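PDB 6SKY: Serine/threonine-protein kinase Tel1 from Chaetomium thermophilum, which transfers phosphate from ATP to serine and threonine residues of proteins and probably acts as a sensor in DNA damage checkpoint signalling. Local coordinates for residues A2620-E2623 and Q2624-A2627; R2637-Q2641 and R2642-I2646; R2829-A2832 and A2833-Q2836; I2903-V2906 and K2907-L2910. All coordinates share one frame; numbering follows the deposited sequence.

All four contacts are local, made between neighbouring turns or at helix ends in the C-terminal kinase region of the chain. Interaction 1 is the most buried, mid-helix in 2616-2632, with apolar side chains over regular backbone bonds. Interaction 2 closes the next helix, 2637-2641, and joins a C-terminal cap to a salt bridge; it touches interaction 1 where Ile2646 CD1 packs 3.7 Å from Phe2626 CB. Interaction 3, a surface contact, starts helix 2832-2843, whereas interaction 4, partly buried, ends helix 2898-2908 among lysines. These last two have centres about 10 Å apart and meet through apolar atoms, Ile2835 CD1 lying 3.8 Å from Leu2910 CD1.

Interaction 1 of 4, residues A2620-E2623 and Q2624-A2627; sequences AIME and QVFA
Met2622 O accepts the backbone N-H of Phe2626 at 2.9 Å in a nearly straight bond (168° at the hydrogen), and the same oxygen lies in the plane of the Phe2626 ring, at its edge, 3.0 Å from CD1. Three more i to i+4 bonds satisfy the neighbouring peptide groups: Gln2624 N gives to Ala2620 O, Val2625 N to Ile2621 O and Ala2627 N to Glu2623 O. Farther on, Phe2626 O is used by the hydroxyl of Ser2630. Above the backbone, the Met2622 chain bends at chi2 and chi3 (-37° and -70°), which swings its methyl group forward along the helix. CE thereby reaches Phe2626 CE1 at 3.9 Å and Val2625 CG1 at 4.1 Å. With an alanine in place of Phe2626, the Met2622 methyl would probably lose its aromatic neighbour and a gap would open beside Ile2646. Glu2623 turns another way, touching Thr2648, Tyr2649 and Leu2780; its side chain lies about 9 Å from both the bound nucleotide analogue and the side chain of Asp2779, a magnesium ligand. Two regular turns of helix 2616-2632, probably the alpha-C helix of the PI3/PI4-kinase-type catalytic domain, thus lie near the nucleotide site without touching it.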
# COMPACT_ATOMS: atom_id res chain seq x y z
N ALA A 2620 11.45 -39.48 0.32
CA ALA A 2620 12.35 -38.91 -0.68
C ALA A 2620 11.64 -37.88 -1.54
O ALA A 2620 12.19 -36.80 -1.81
CB ALA A 2620 12.92 -40.02 -1.55
N ILE A 2621 10.41 -38.17 -1.96
CA ILE A 2621 9.62 -37.21 -2.71
C ILE A 2621 9.40 -35.94 -1.90
O ILE A 2621 9.55 -34.83 -2.41
CB ILE A 2621 8.29 -37.84 -3.14
CG1 ILE A 2621 8.51 -38.91 -4.19
CG2 ILE A 2621 7.38 -36.80 -3.68
CD1 ILE A 2621 8.91 -38.36 -5.50
N MET A 2622 9.06 -36.09 -0.63
CA MET A 2622 8.78 -34.89 0.16
C MET A 2622 10.05 -34.12 0.48
O MET A 2622 10.02 -32.89 0.56
CB MET A 2622 8.03 -35.25 1.42
CG MET A 2622 6.59 -35.61 1.16
SD MET A 2622 5.85 -34.61 -0.14
CE MET A 2622 5.73 -33.02 0.66
N GLU A 2623 11.18 -34.80 0.67
CA GLU A 2623 12.43 -34.09 0.84
C GLU A 2623 12.75 -33.27 -0.40
O GLU A 2623 13.22 -32.13 -0.30
CB GLU A 2623 13.55 -35.08 1.15
CG GLU A 2623 14.92 -34.47 1.30
CD GLU A 2623 15.00 -33.50 2.45
OE1 GLU A 2623 14.41 -33.78 3.50
OE2 GLU A 2623 15.65 -32.45 2.30
N GLN A 2624 12.47 -33.81 -1.59
CA GLN A 2624 12.71 -33.06 -2.82
C GLN A 2624 11.79 -31.85 -2.93
O GLN A 2624 12.22 -30.77 -3.34
CB GLN A 2624 12.52 -33.98 -4.01
CG GLN A 2624 12.70 -33.32 -5.33
CD GLN A 2624 12.03 -34.09 -6.44
OE1 GLN A 2624 12.26 -33.83 -7.62
NE2 GLN A 2624 11.18 -35.03 -6.06
N VAL A 2625 10.52 -32.01 -2.55
CA VAL A 2625 9.57 -30.90 -2.61
C VAL A 2625 9.99 -29.78 -1.66
O VAL A 2625 9.97 -28.60 -2.01
CB VAL A 2625 8.15 -31.40 -2.30
CG1 VAL A 2625 7.27 -30.27 -1.89
CG2 VAL A 2625 7.58 -32.10 -3.50
N PHE A 2626 10.37 -30.15 -0.44
CA PHE A 2626 10.80 -29.16 0.54
C PHE A 2626 12.07 -28.44 0.08
O PHE A 2626 12.21 -27.23 0.28
CB PHE A 2626 11.02 -29.81 1.89
CG PHE A 2626 9.78 -29.89 2.73
CD1 PHE A 2626 8.87 -30.91 2.56
CD2 PHE A 2626 9.52 -28.93 3.69
CE1 PHE A 2626 7.74 -30.98 3.33
CE2 PHE A 2626 8.39 -29.00 4.46
CZ PHE A 2626 7.50 -30.02 4.28
N ALA A 2627 13.00 -29.17 -0.53
CA ALA A 2627 14.20 -28.52 -1.03
C ALA A 2627 13.88 -27.54 -2.15
O ALA A 2627 14.48 -26.46 -2.23
CB ALA A 2627 15.20 -29.57 -1.50

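Interaction 2 of 4, residues R2637-Q2641 and R2642-I2646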
# COMPACT_ATOMS: atom_id res chain seq x y z
N ARG A 2637 14.46 -10.48 -1.08
CA ARG A 2637 15.48 -9.74 -0.36
C ARG A 2637 15.47 -10.08 1.13
O ARG A 2637 16.53 -10.25 1.73
CB ARG A 2637 15.29 -8.24 -0.60
CG ARG A 2637 15.88 -7.34 0.46
CD ARG A 2637 17.10 -6.61 -0.02
NE ARG A 2637 17.79 -5.98 1.10
CZ ARG A 2637 18.97 -6.37 1.57
NH1 ARG A 2637 19.52 -5.75 2.60
NH2 ARG A 2637 19.61 -7.38 1.00
N GLU A 2638 14.29 -10.22 1.72
CA GLU A 2638 14.20 -10.36 3.17
C GLU A 2638 14.57 -11.76 3.64
O GLU A 2638 15.20 -11.91 4.69
CB GLU A 2638 12.80 -10.02 3.65
CG GLU A 2638 12.46 -8.56 3.52
CD GLU A 2638 13.30 -7.69 4.41
OE1 GLU A 2638 13.94 -8.21 5.35
OE2 GLU A 2638 13.34 -6.46 4.18
N THR A 2639 14.18 -12.80 2.91
CA THR A 2639 14.54 -14.15 3.31
C THR A 2639 15.97 -14.48 2.93
O THR A 2639 16.61 -15.27 3.62
CB THR A 2639 13.59 -15.15 2.68
OG1 THR A 2639 13.58 -14.96 1.27
CG2 THR A 2639 12.21 -14.97 3.21
N ARG A 2640 16.47 -13.90 1.86
CA ARG A 2640 17.85 -14.13 1.46
C ARG A 2640 18.82 -13.38 2.35
O ARG A 2640 19.92 -13.86 2.62
CB ARG A 2640 18.02 -13.73 0.01
CG ARG A 2640 19.42 -13.60 -0.49
CD ARG A 2640 19.36 -13.12 -1.92
NE ARG A 2640 20.66 -12.72 -2.44
CZ ARG A 2640 20.86 -12.34 -3.69
NH1 ARG A 2640 22.08 -11.99 -4.09
NH2 ARG A 2640 19.86 -12.31 -4.55
N GLN A 2641 18.43 -12.20 2.84
CA GLN A 2641 19.28 -11.46 3.75
C GLN A 2641 19.52 -12.22 5.05
O GLN A 2641 20.58 -12.08 5.66
CB GLN A 2641 18.64 -10.11 4.04
CG GLN A 2641 19.38 -9.26 5.02
CD GLN A 2641 18.53 -8.14 5.55
OE1 GLN A 2641 18.77 -7.61 6.63
NE2 GLN A 2641 17.51 -7.77 4.79
N ARG A 2642 18.57 -13.04 5.47
CA ARG A 2642 18.64 -13.81 6.70
C ARG A 2642 18.98 -15.27 6.48
O ARG A 2642 18.98 -16.03 7.44
CB ARG A 2642 17.32 -13.71 7.45
CG ARG A 2642 17.04 -12.34 7.95
CD ARG A 2642 15.59 -12.15 8.25
NE ARG A 2642 15.37 -10.85 8.85
CZ ARG A 2642 15.28 -9.72 8.17
NH1 ARG A 2642 15.08 -8.58 8.81
NH2 ARG A 2642 15.39 -9.72 6.86
N ASN A 2643 19.26 -15.67 5.24
CA ASN A 2643 19.57 -17.05 4.90
C ASN A 2643 18.49 -18.00 5.40
O ASN A 2643 18.77 -19.08 5.91
CB ASN A 2643 20.93 -17.47 5.45
CG ASN A 2643 22.01 -16.48 5.14
OD1 ASN A 2643 22.81 -16.13 6.00
ND2 ASN A 2643 22.04 -16.01 3.90
N LEU A 2644 17.23 -17.59 5.26
CA LEU A 2644 16.13 -18.44 5.68
C LEU A 2644 15.98 -19.59 4.70
O LEU A 2644 15.85 -19.37 3.50
CB LEU A 2644 14.84 -17.64 5.79
CG LEU A 2644 14.73 -16.69 6.97
CD1 LEU A 2644 13.52 -15.83 6.83
CD2 LEU A 2644 14.65 -17.46 8.24
N GLY A 2645 16.03 -20.80 5.22
CA GLY A 2645 15.92 -21.99 4.41
C GLY A 2645 15.92 -23.18 5.33
O GLY A 2645 15.94 -23.05 6.55
N ILE A 2646 15.89 -24.36 4.73
CA ILE A 2646 15.89 -25.59 5.50
C ILE A 2646 17.16 -26.37 5.21
O ILE A 2646 17.82 -26.17 4.20
CB ILE A 2646 14.64 -26.46 5.24
CG1 ILE A 2646 14.75 -27.15 3.89
CG2 ILE A 2646 13.39 -25.62 5.29
CD1 ILE A 2646 13.87 -28.35 3.79
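Thr2639 O receives the N-H of Leu2644 at 2.9 Å, while Asn2643 N makes a longer, weak bond to Arg2640 O. Between these two bonds Asn2643 takes a positive phi (53°), and the chain turns out of the helix toward strand 2651-2655. The pair of bonds back into the last turn, with that left-handed residue, forms a Schellman motif. Its apolar side is the meeting of Thr2639 CG2 with Leu2644 CD1 at 3.9 Å, two side chains crossing at about a right angle; the Thr2639 hydroxyl is bonded instead to Leu2633 O. Elsewhere on the turn, Arg2642 runs back alongside Glu2638, its chain extended from CG to NE. Its NH2 donates to Glu2638 O at 3.1 Å, with the acceptor in the guanidinium plane, and forms a salt bridge with Glu2638 OE1 at 2.6 Å, whose hydrogen bond is weak because the angle at the hydrogen is only 129°. The carboxylate and guanidinium planes are inclined by 45°. NH1 forms a second salt bridge, with Asp1928, linking the kinase domain to the region around Pro1927, while Phe2823 packs against both Glu2638 and Arg2642. A leucine in place of Arg2642 would probably leave both Glu2638 and Asp1928 without their opposite charge.

Interaction 3 of 4, residues R2829-A2832 and A2833-Q2836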
# COMPACT_ATOMS: atom_id res chain seq x y z
N ARG A 2829 3.79 -16.63 -0.01
CA ARG A 2829 2.58 -16.30 -0.74
C ARG A 2829 2.83 -15.35 -1.90
O ARG A 2829 1.89 -15.03 -2.63
CB ARG A 2829 1.51 -15.73 0.19
CG ARG A 2829 1.96 -14.63 1.05
CD ARG A 2829 0.82 -13.77 1.52
NE ARG A 2829 -0.01 -14.42 2.53
CZ ARG A 2829 -0.91 -13.77 3.25
NH1 ARG A 2829 -1.64 -14.40 4.14
NH2 ARG A 2829 -1.08 -12.47 3.06
N GLU A 2830 4.06 -14.90 -2.10
CA GLU A 2830 4.45 -14.21 -3.32
C GLU A 2830 5.07 -15.15 -4.34
O GLU A 2830 5.53 -14.69 -5.39
CB GLU A 2830 5.43 -13.09 -3.00
CG GLU A 2830 4.74 -11.80 -2.62
CD GLU A 2830 5.56 -10.96 -1.66
OE1 GLU A 2830 6.78 -11.17 -1.57
OE2 GLU A 2830 4.96 -10.08 -0.99
N GLU A 2831 5.11 -16.45 -4.06
CA GLU A 2831 5.61 -17.47 -4.96
C GLU A 2831 4.58 -18.58 -5.12
O GLU A 2831 4.94 -19.73 -5.34
CB GLU A 2831 6.91 -18.07 -4.45
CG GLU A 2831 8.03 -17.09 -4.26
CD GLU A 2831 8.77 -16.81 -5.54
OE1 GLU A 2831 8.72 -17.65 -6.45
OE2 GLU A 2831 9.40 -15.74 -5.63
N ALA A 2832 3.30 -18.25 -4.98
CA ALA A 2832 2.27 -19.28 -5.01
C ALA A 2832 2.18 -19.95 -6.37
O ALA A 2832 1.77 -21.11 -6.46
CB ALA A 2832 0.93 -18.68 -4.61
N ALA A 2833 2.57 -19.25 -7.44
CA ALA A 2833 2.57 -19.86 -8.76
C ALA A 2833 3.64 -20.93 -8.88
O ALA A 2833 3.40 -22.01 -9.44
CB ALA A 2833 2.77 -18.79 -9.82
N SER A 2834 4.84 -20.67 -8.35
CA SER A 2834 5.91 -21.66 -8.40
C SER A 2834 5.61 -22.85 -7.50
O SER A 2834 5.93 -23.99 -7.84
CB SER A 2834 7.22 -21.01 -8.01
OG SER A 2834 7.45 -19.85 -8.78
N ILE A 2835 5.00 -22.62 -6.34
CA ILE A 2835 4.62 -23.73 -5.50
C ILE A 2835 3.52 -24.54 -6.16
O ILE A 2835 3.48 -25.77 -6.04
CB ILE A 2835 4.20 -23.23 -4.11
CG1 ILE A 2835 5.36 -22.48 -3.46
CG2 ILE A 2835 3.78 -24.36 -3.23
CD1 ILE A 2835 5.03 -21.89 -2.14
N GLN A 2836 2.62 -23.88 -6.88
CA GLN A 2836 1.62 -24.59 -7.66
C GLN A 2836 2.26 -25.45 -8.73
O GLN A 2836 1.84 -26.58 -8.97
CB GLN A 2836 0.65 -23.59 -8.28
CG GLN A 2836 -0.44 -24.19 -9.14
CD GLN A 2836 -1.50 -24.89 -8.32
OE1 GLN A 2836 -1.64 -24.64 -7.13
NE2 GLN A 2836 -2.24 -25.78 -8.96
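Glu2831 reaches forward to Ser2834 with its carboxylate and to Ile2835 with its carbonyl, two contacts made at the very start of helix 2832-2843. Before it, Arg2829 and Glu2830 lead the chain out of helix 2816-2828 and turn their side chains elsewhere: the Arg2829 guanidinium donates to Leu2914 O, and Glu2830 lies against His2636 and Lys2912. Glu2831 occupies the N-cap position. Its chain is bent at chi2 (-83°), which curls the carboxylate round toward the first turn so that OE1 stands 3.4 Å from Ser2834 OG, the hydroxyl giving a weak hydrogen bond. The stronger partner of this carboxylate is His2636, whose NE2 bonds to OE2; the two oxygens are thus shared between a histidine outside the helix and a serine in its first turn. The Glu2831 carbonyl accepts Ile2835 N at 3.1 Å in a bond of 165° at the hydrogen. Ala2832 follows with its own bond, O to Gln2836 N at 2.9 Å. The Ala2832 methyl group, like the Ile2835 side chain, meets Leu2910, while Leu2632 lies against Glu2831, Ser2834 and Ile2835. With a negative carboxylate beside the N-terminal end of a helix, the charge probably interacts favourably with the helix dipole, and the nearby histidine might be made easier to protonate.

Interaction 4 of 4, residues I2903-V2906 and K2907-L2910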
# COMPACT_ATOMS: atom_id res chain seq x y z
N ILE A 2903 -4.02 -29.98 -2.98
CA ILE A 2903 -3.44 -28.80 -3.62
C ILE A 2903 -4.34 -27.59 -3.44
O ILE A 2903 -3.86 -26.46 -3.39
CB ILE A 2903 -3.15 -29.12 -5.09
CG1 ILE A 2903 -2.14 -30.26 -5.18
CG2 ILE A 2903 -2.60 -27.92 -5.80
CD1 ILE A 2903 -1.80 -30.66 -6.57
N GLU A 2904 -5.64 -27.81 -3.28
CA GLU A 2904 -6.55 -26.69 -3.02
C GLU A 2904 -6.37 -26.15 -1.61
O GLU A 2904 -6.41 -24.94 -1.39
CB GLU A 2904 -7.98 -27.15 -3.26
CG GLU A 2904 -9.01 -26.06 -3.21
CD GLU A 2904 -10.42 -26.59 -3.41
OE1 GLU A 2904 -10.57 -27.82 -3.59
OE2 GLU A 2904 -11.37 -25.79 -3.39
N VAL A 2905 -6.17 -27.04 -0.64
CA VAL A 2905 -5.85 -26.60 0.72
C VAL A 2905 -4.56 -25.80 0.73
O VAL A 2905 -4.47 -24.73 1.34
CB VAL A 2905 -5.78 -27.81 1.66
CG1 VAL A 2905 -5.29 -27.38 3.01
CG2 VAL A 2905 -7.13 -28.44 1.80
N VAL A 2906 -3.53 -26.31 0.06
CA VAL A 2906 -2.27 -25.58 -0.03
C VAL A 2906 -2.48 -24.22 -0.67
O VAL A 2906 -1.90 -23.22 -0.25
CB VAL A 2906 -1.21 -26.40 -0.78
CG1 VAL A 2906 -0.02 -25.54 -1.10
CG2 VAL A 2906 -0.79 -27.58 0.03
N LYS A 2907 -3.32 -24.16 -1.70
CA LYS A 2907 -3.52 -22.91 -2.41
C LYS A 2907 -4.29 -21.90 -1.59
O LYS A 2907 -4.11 -20.69 -1.76
CB LYS A 2907 -4.24 -23.17 -3.73
CG LYS A 2907 -4.43 -21.95 -4.58
CD LYS A 2907 -5.04 -22.30 -5.92
CE LYS A 2907 -5.44 -21.05 -6.66
NZ LYS A 2907 -6.41 -20.24 -5.87
N LYS A 2908 -5.17 -22.35 -0.70
CA LYS A 2908 -5.89 -21.42 0.15
C LYS A 2908 -5.13 -21.04 1.41
O LYS A 2908 -5.50 -20.06 2.06
CB LYS A 2908 -7.26 -21.97 0.52
CG LYS A 2908 -7.29 -22.83 1.75
CD LYS A 2908 -8.63 -23.52 1.89
CE LYS A 2908 -8.56 -24.63 2.92
NZ LYS A 2908 -9.74 -25.54 2.84
N LYS A 2909 -4.10 -21.79 1.78
CA LYS A 2909 -3.19 -21.30 2.82
C LYS A 2909 -2.25 -20.22 2.32
O LYS A 2909 -1.58 -19.59 3.14
CB LYS A 2909 -2.35 -22.44 3.38
CG LYS A 2909 -3.06 -23.31 4.38
CD LYS A 2909 -2.23 -24.50 4.70
CE LYS A 2909 -2.97 -25.44 5.59
NZ LYS A 2909 -2.22 -26.70 5.73
N LEU A 2910 -2.18 -19.99 1.01
CA LEU A 2910 -1.31 -18.97 0.43
C LEU A 2910 -2.10 -17.80 -0.12
O LEU A 2910 -1.60 -17.09 -1.00
CB LEU A 2910 -0.44 -19.58 -0.66
CG LEU A 2910 0.65 -20.57 -0.29
CD1 LEU A 2910 1.32 -21.07 -1.53
CD2 LEU A 2910 1.65 -19.92 0.61
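Val2905 O is shared by two N-H groups where helix 2898-2908 runs out, accepting Lys2909 N at 3.0 Å and, weakly, Lys2908 N at 3.2 Å, while Lys2907 N and Lys2908 N keep i to i+4 bonds to Ile2903 O and Glu2904 O. Lys2909 N also makes a weak i to i+3 bond to Val2906 O. The Val2905 side chain turns one methyl group to each of two lysines. CG1 touches CE of Lys2909 at 4.0 Å, the two chains side by side, and CG2 lies 4.0 Å from NZ of Lys2908, which passes at a slant. Lys2908 reaches there because its CG sits between the backbone N and the carbonyl carbon (chi1 88°), the extended remainder passing Val2905 CA. Both ammonium groups find their polar partners outside these residues: Lys2909 NZ forms a salt bridge with Glu2785 and a hydrogen bond to His2754 O, and Lys2908 NZ a long, weak ion pair with Glu2310 of the second subunit. Ile2903, Val2906 and Leu2910 are buried against helix 2832-2843 while Glu2904, Lys2907 and Lys2908 are exposed, so the helix is amphipathic; its mixed i+3 and i+4 bonding is common where an alpha helix ends.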